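Local structure of homoprotocatechuate 2,3-dioxygenase (Brevibacterium fuscum, 4Z6M) at residues A[149-163]-A[204-218]. The protein cleaves the aromatic ring of homoprotocatechuate next to its two hydroxyls, using an active-site iron(II) and molecular oxygen. The protein carries 1 engineered substitution. Numbering follows the deposited sequence. Where two conformers were deposited one is given.
With FE2 (Fe (II) ion), chain E.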
loop_
_atom_site.group_PDB
_atom_site.type_symbol
_atom_site.label_atom_id
_atom_site.label_comp_id
_atom_site.label_asym_id
_atom_site.label_seq_id
_atom_site.Cartn_x
_atom_site.Cartn_y
_atom_site.Cartn_z
ATOM N N GLU A 149 -7.961 -7.512 -6.699
ATOM C CA GLU A 149 -8.448 -8.859 -6.327
ATOM C C GLU A 149 -9.401 -8.903 -5.140
ATOM O O GLU A 149 -9.099 -8.395 -4.053
ATOM C CB GLU A 149 -7.280 -9.796 -6.048
ATOM C CG GLU A 149 -7.671 -11.257 -5.914
ATOM C CD GLU A 149 -8.031 -11.915 -7.234
ATOM O OE1 GLU A 149 -7.513 -11.498 -8.284
ATOM O OE2 GLU A 149 -8.819 -12.864 -7.193
ATOM N N LEU A 150 -10.544 -9.539 -5.366
ATOM C CA LEU A 150 -11.485 -9.851 -4.311
ATOM C C LEU A 150 -11.119 -11.163 -3.662
ATOM O O LEU A 150 -11.093 -12.208 -4.298
ATOM C CB LEU A 150 -12.893 -9.904 -4.888
ATOM C CG LEU A 150 -13.316 -8.657 -5.678
ATOM C CD1 LEU A 150 -14.785 -8.775 -6.071
ATOM C CD2 LEU A 150 -13.101 -7.381 -4.887
ATOM N N VAL A 151 -10.818 -11.115 -2.378
ATOM C CA VAL A 151 -10.174 -12.247 -1.699
ATOM C C VAL A 151 -11.104 -13.116 -0.857
ATOM O O VAL A 151 -10.831 -14.301 -0.699
ATOM C CB VAL A 151 -8.947 -11.781 -0.879
ATOM C CG1 VAL A 151 -7.964 -11.050 -1.778
ATOM C CG2 VAL A 151 -9.328 -10.910 0.297
ATOM N N ARG A 152 -12.202 -12.540 -0.350
ATOM C CA ARG A 152 -13.165 -13.276 0.476
ATOM C C ARG A 152 -14.550 -12.713 0.230
ATOM O O ARG A 152 -14.685 -11.537 -0.129
ATOM C CB ARG A 152 -12.869 -13.134 1.967
ATOM C CG ARG A 152 -11.627 -13.851 2.458
ATOM C CD ARG A 152 -11.514 -13.748 3.970
ATOM N NE ARG A 152 -11.272 -12.366 4.374
ATOM C CZ ARG A 152 -10.088 -11.766 4.318
ATOM N NH1 ARG A 152 -9.018 -12.432 3.897
ATOM N NH2 ARG A 152 -9.960 -10.499 4.702
ATOM N N LEU A 153 -15.574 -13.531 0.452
ATOM C CA LEU A 153 -16.900 -13.005 0.729
ATOM C C LEU A 153 -16.925 -12.527 2.171
ATOM O O LEU A 153 -16.565 -13.295 3.074
ATOM C CB LEU A 153 -17.942 -14.104 0.552
ATOM C CG LEU A 153 -19.374 -13.661 0.861
ATOM C CD1 LEU A 153 -19.853 -12.647 -0.149
ATOM C CD2 LEU A 153 -20.285 -14.862 0.922
ATOM N N ASP A 154 -17.403 -11.316 2.409
ATOM C CA ASP A 154 -17.462 -10.819 3.786
ATOM C C ASP A 154 -18.837 -10.793 4.448
ATOM O O ASP A 154 -18.958 -11.245 5.601
ATOM C CB ASP A 154 -16.834 -9.450 3.925
ATOM C CG ASP A 154 -16.626 -9.092 5.395
ATOM O OD1 ASP A 154 -15.683 -9.631 6.021
ATOM O OD2 ASP A 154 -17.453 -8.338 5.940
ATOM N N HIS A 155 -19.865 -10.279 3.773
ATOM C CA HIS A 155 -21.156 -10.170 4.415
ATOM C C HIS A 155 -22.274 -9.871 3.430
ATOM O O HIS A 155 -22.041 -9.531 2.266
ATOM C CB HIS A 155 -21.142 -9.066 5.507
ATOM C CG HIS A 155 -20.906 -7.662 5.011
ATOM N ND1 HIS A 155 -19.655 -7.090 4.965
ATOM C CD2 HIS A 155 -21.770 -6.686 4.638
ATOM C CE1 HIS A 155 -19.764 -5.832 4.565
ATOM N NE2 HIS A 155 -21.041 -5.563 4.363
ATOM N N PHE A 156 -23.499 -9.983 3.935
ATOM C CA PHE A 156 -24.695 -9.484 3.296
ATOM C C PHE A 156 -25.219 -8.288 4.063
ATOM O O PHE A 156 -24.901 -8.096 5.238
ATOM C CB PHE A 156 -25.801 -10.557 3.305
ATOM C CG PHE A 156 -25.352 -11.924 2.831
ATOM C CD1 PHE A 156 -24.749 -12.101 1.583
ATOM C CD2 PHE A 156 -25.549 -13.038 3.637
ATOM C CE1 PHE A 156 -24.391 -13.363 1.155
ATOM C CE2 PHE A 156 -25.182 -14.298 3.207
ATOM C CZ PHE A 156 -24.600 -14.447 1.979
ATOM N N ASN A 157 -26.085 -7.511 3.417
ATOM C CA ASN A 157 -26.795 -6.439 4.105
ATOM C C ASN A 157 -28.231 -6.404 3.573
ATOM O O ASN A 157 -28.433 -6.365 2.364
ATOM C CB ASN A 157 -26.075 -5.102 3.902
ATOM C CG ASN A 157 -26.676 -3.979 4.725
ATOM O OD1 ASN A 157 -27.857 -3.669 4.608
ATOM N ND2 ASN A 157 -25.847 -3.360 5.578
ATOM N N GLN A 158 -29.190 -6.478 4.497
ATOM C CA GLN A 158 -30.630 -6.620 4.221
ATOM C C GLN A 158 -31.372 -5.344 4.581
ATOM O O GLN A 158 -31.142 -4.777 5.649
ATOM C CB GLN A 158 -31.162 -7.739 5.091
ATOM C CG GLN A 158 -30.465 -9.070 4.892
ATOM C CD GLN A 158 -30.877 -10.112 5.892
ATOM O OE1 GLN A 158 -30.060 -10.815 6.466
ATOM N NE2 GLN A 158 -32.170 -10.214 6.115
ATOM N N VAL A 159 -32.289 -4.911 3.728
ATOM C CA VAL A 159 -33.185 -3.817 4.071
ATOM C C VAL A 159 -34.486 -4.391 4.638
ATOM O O VAL A 159 -35.136 -5.231 4.011
ATOM C CB VAL A 159 -33.514 -2.927 2.852
ATOM C CG1 VAL A 159 -34.289 -1.702 3.303
ATOM C CG2 VAL A 159 -32.286 -2.516 2.055
ATOM N N THR A 160 -34.864 -3.905 5.818
ATOM C CA THR A 160 -36.022 -4.418 6.535
ATOM C C THR A 160 -36.666 -3.238 7.290
ATOM O O THR A 160 -35.964 -2.345 7.755
ATOM C CB THR A 160 -35.628 -5.601 7.474
ATOM O OG1 THR A 160 -36.791 -6.333 7.862
ATOM C CG2 THR A 160 -34.898 -5.141 8.714
ATOM N N PRO A 161 -38.009 -3.210 7.400
ATOM C CA PRO A 161 -38.635 -1.960 7.917
ATOM C C PRO A 161 -38.502 -1.754 9.423
ATOM O O PRO A 161 -38.510 -0.605 9.863
ATOM C CB PRO A 161 -40.101 -2.091 7.493
ATOM C CG PRO A 161 -40.285 -3.557 7.264
ATOM C CD PRO A 161 -38.984 -4.089 6.743
ATOM N N ASP A 162 -38.415 -2.839 10.201
ATOM C CA ASP A 162 -38.376 -2.779 11.671
ATOM C C ASP A 162 -37.056 -3.383 12.139
ATOM O O ASP A 162 -36.913 -4.607 12.224
ATOM C CB ASP A 162 -39.584 -3.563 12.233
ATOM C CG ASP A 162 -39.719 -3.481 13.757
ATOM O OD1 ASP A 162 -38.712 -3.208 14.466
ATOM O OD2 ASP A 162 -40.842 -3.768 14.245
ATOM N N VAL A 163 -36.074 -2.543 12.469
ATOM C CA VAL A 163 -34.743 -3.083 12.769
ATOM C C VAL A 163 -34.708 -3.837 14.104
ATOM O O VAL A 163 -34.180 -4.933 14.150
ATOM C CB VAL A 163 -33.655 -2.015 12.604
ATOM C CG1 VAL A 163 -32.289 -2.572 12.985
ATOM C CG2 VAL A 163 -33.662 -1.514 11.155
ATOM N N LEU A 204 -28.571 -5.218 9.033
ATOM C CA LEU A 204 -29.922 -4.728 8.768
ATOM C C LEU A 204 -29.849 -3.216 8.582
ATOM O O LEU A 204 -29.288 -2.485 9.413
ATOM C CB LEU A 204 -30.858 -5.051 9.919
ATOM C CG LEU A 204 -31.030 -6.517 10.305
ATOM C CD1 LEU A 204 -31.971 -6.627 11.494
ATOM C CD2 LEU A 204 -31.496 -7.350 9.114
ATOM N N THR A 205 -30.409 -2.770 7.476
ATOM C CA THR A 205 -30.579 -1.368 7.126
ATOM C C THR A 205 -32.072 -1.074 7.137
ATOM O O THR A 205 -32.852 -1.746 6.456
ATOM C CB THR A 205 -30.008 -1.059 5.729
ATOM O OG1 THR A 205 -28.593 -1.363 5.725
ATOM C CG2 THR A 205 -30.209 0.391 5.374
ATOM N N GLY A 206 -32.476 -0.087 7.930
ATOM C CA GLY A 206 -33.884 0.256 7.975
ATOM C C GLY A 206 -34.386 0.790 6.653
ATOM O O GLY A 206 -33.775 1.683 6.043
ATOM N N GLY A 207 -35.502 0.239 6.188
ATOM C CA GLY A 207 -36.085 0.691 4.943
ATOM C C GLY A 207 -37.204 -0.250 4.519
ATOM O O GLY A 207 -37.490 -1.249 5.177
ATOM N N ASN A 208 -37.838 0.063 3.412
ATOM C CA ASN A 208 -38.892 -0.792 2.877
ATOM C C ASN A 208 -38.293 -2.151 2.501
ATOM O O ASN A 208 -37.232 -2.218 1.881
ATOM C CB ASN A 208 -39.482 -0.140 1.631
ATOM C CG ASN A 208 -40.062 1.235 1.899
ATOM O OD1 ASN A 208 -40.342 1.610 3.039
ATOM N ND2 ASN A 208 -40.239 2.001 0.842
ATOM N N GLY A 209 -38.920 -3.237 2.932
ATOM C CA GLY A 209 -38.378 -4.559 2.630
ATOM C C GLY A 209 -39.364 -5.692 2.749
ATOM O O GLY A 209 -40.541 -5.468 3.070
ATOM N N PRO A 210 -38.914 -6.928 2.462
ATOM C CA PRO A 210 -37.522 -7.334 2.286
ATOM C C PRO A 210 -36.905 -6.891 0.951
ATOM O O PRO A 210 -37.487 -7.109 -0.120
ATOM C CB PRO A 210 -37.606 -8.850 2.363
ATOM C CG PRO A 210 -38.983 -9.192 1.810
ATOM C CD PRO A 210 -39.834 -8.088 2.403
ATOM N N ARG A 211 -35.706 -6.314 1.011
ATOM C CA ARG A 211 -34.882 -6.100 -0.155
ATOM C C ARG A 211 -33.445 -6.392 0.254
ATOM O O ARG A 211 -33.094 -6.274 1.433
ATOM C CB ARG A 211 -35.006 -4.683 -0.695
ATOM C CG ARG A 211 -36.336 -4.378 -1.379
ATOM C CD ARG A 211 -36.361 -2.970 -1.939
ATOM N NE ARG A 211 -36.374 -2.054 -0.821
ATOM C CZ ARG A 211 -35.968 -0.796 -0.840
ATOM N NH1 ARG A 211 -35.534 -0.233 -1.958
ATOM N NH2 ARG A 211 -36.008 -0.101 0.290
ATOM N N LEU A 212 -32.618 -6.760 -0.721
ATOM C CA LEU A 212 -31.207 -6.979 -0.473
ATOM C C LEU A 212 -30.470 -5.691 -0.735
ATOM O O LEU A 212 -30.480 -5.162 -1.851
ATOM C CB LEU A 212 -30.645 -8.105 -1.359
ATOM C CG LEU A 212 -29.120 -8.301 -1.301
ATOM C CD1 LEU A 212 -28.772 -8.924 0.022
ATOM C CD2 LEU A 212 -28.627 -9.119 -2.488
ATOM N N HIS A 213 -29.788 -5.176 0.290
ATOM C CA HIS A 213 -29.039 -3.952 0.102
ATOM C C HIS A 213 -27.737 -4.190 -0.671
ATOM O O HIS A 213 -27.491 -3.538 -1.686
ATOM C CB HIS A 213 -28.747 -3.238 1.420
ATOM C CG HIS A 213 -28.352 -1.819 1.219
ATOM N ND1 HIS A 213 -27.098 -1.447 0.789
ATOM C CD2 HIS A 213 -29.074 -0.670 1.309
ATOM C CE1 HIS A 213 -27.060 -0.145 0.626
ATOM N NE2 HIS A 213 -28.242 0.353 0.949
ATOM N N HIS A 214 -26.917 -5.130 -0.202
ATOM C CA HIS A 214 -25.680 -5.476 -0.924
ATOM C C HIS A 214 -25.114 -6.793 -0.507
ATOM O O HIS A 214 -25.514 -7.364 0.516
ATOM C CB HIS A 214 -24.617 -4.380 -0.782
ATOM C CG HIS A 214 -24.239 -4.024 0.626
ATOM N ND1 HIS A 214 -24.844 -3.001 1.324
ATOM C CD2 HIS A 214 -23.256 -4.483 1.427
ATOM C CE1 HIS A 214 -24.250 -2.862 2.504
ATOM N NE2 HIS A 214 -23.306 -3.773 2.598
ATOM N N VAL A 215 -24.171 -7.271 -1.333
ATOM C CA VAL A 215 -23.248 -8.336 -0.978
ATOM C C VAL A 215 -21.874 -7.686 -0.945
ATOM O O VAL A 215 -21.550 -6.905 -1.839
ATOM C CB VAL A 215 -23.280 -9.445 -2.060
ATOM C CG1 VAL A 215 -22.302 -10.551 -1.722
ATOM C CG2 VAL A 215 -24.687 -9.991 -2.217
ATOM N N ALA A 216 -21.062 -8.039 0.051
ATOM C CA ALA A 216 -19.736 -7.463 0.223
ATOM C C ALA A 216 -18.627 -8.483 0.091
ATOM O O ALA A 216 -18.695 -9.555 0.701
ATOM C CB ALA A 216 -19.623 -6.808 1.591
ATOM N N PHE A 217 -17.607 -8.100 -0.691
ATOM C CA PHE A 217 -16.379 -8.857 -0.824
ATOM C C PHE A 217 -15.219 -8.059 -0.249
ATOM O O PHE A 217 -15.198 -6.842 -0.326
ATOM C CB PHE A 217 -16.078 -9.151 -2.285
ATOM C CG PHE A 217 -17.006 -10.148 -2.899
ATOM C CD1 PHE A 217 -18.187 -9.726 -3.507
ATOM C CD2 PHE A 217 -16.690 -11.503 -2.886
ATOM C CE1 PHE A 217 -19.043 -10.646 -4.064
ATOM C CE2 PHE A 217 -17.553 -12.424 -3.450
ATOM C CZ PHE A 217 -18.727 -11.986 -4.028
ATOM N N SER A 218 -14.239 -8.774 0.302
ATOM C CA SER A 218 -13.014 -8.181 0.860
ATOM C C SER A 218 -11.901 -8.091 -0.168
ATOM O O SER A 218 -11.833 -8.902 -1.083
ATOM C CB SER A 218 -12.474 -9.014 2.028
ATOM O OG SER A 218 -13.428 -9.203 3.050
HETATM FE FE FE2 E . -21.755 -3.475 4.157
HETATM O O HOH W 1 -11.925 -7.904 5.192
HETATM O O HOH W 2 -14.122 -11.528 4.913
HETATM O O HOH W 3 -26.489 -2.171 8.651
HETATM O O HOH W 4 -23.004 -3.834 5.880
HETATM O O HOH W 5 -20.099 -2.739 5.330
HETATM O O HOH W 6 -22.436 -1.376 4.279
#
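His155 and His214 project from adjacent antiparallel strands, 152-160 and 211-218, to one iron(II); Glu267 completes the facial triad of two histidines and one carboxylate, here on the vicinal-oxygen-chelate fold of the glyoxalase/dioxygenase superfamily. Each NE2 lies 2.2 Å from the iron, and three waters fill the remaining sites. Both imidazoles stand between backbone N and carbonyl carbon (chi1 64° for His155, 57° for His214), which leans each ring across toward the partner strand, over a beta carbon there. Ala216 CB sits under the His155 ring, 3.3 Å from its centroid, where a small methyl fits; Asn157 CB does the same for His214.

Second-shell bonds fix the ring rotations. Asp154 OD2 accepts from His155 ND1 at 2.7 Å through its anti lone pair, and His214 ND1 donates to His213 ND1. Asn157 lies beside this site: its OD1 accepts a hydrogen bond from Thr205 OG1 on an in-plane lone pair, while ND2 donates to an iron-bound water.

Two classic bulges interrupt the antiparallel ladder: Asp154 and His155 face Ala216, the latter through a weak bond, and His213 and His214 both donate to Asn157 O. On the other side of strand 152-160, residues 204-206 run parallel to it, with Thr205 N donating to Gln158 O.

Away from the iron, Leu153 CD1 lies over the Phe217 ring and touches Val215 CG1, on the apolar face that strand 15-25 covers. At the turn, side-chain-free Gly207 lets Val159 CG1 come within a tight 3.4 Å of Gly207 CA.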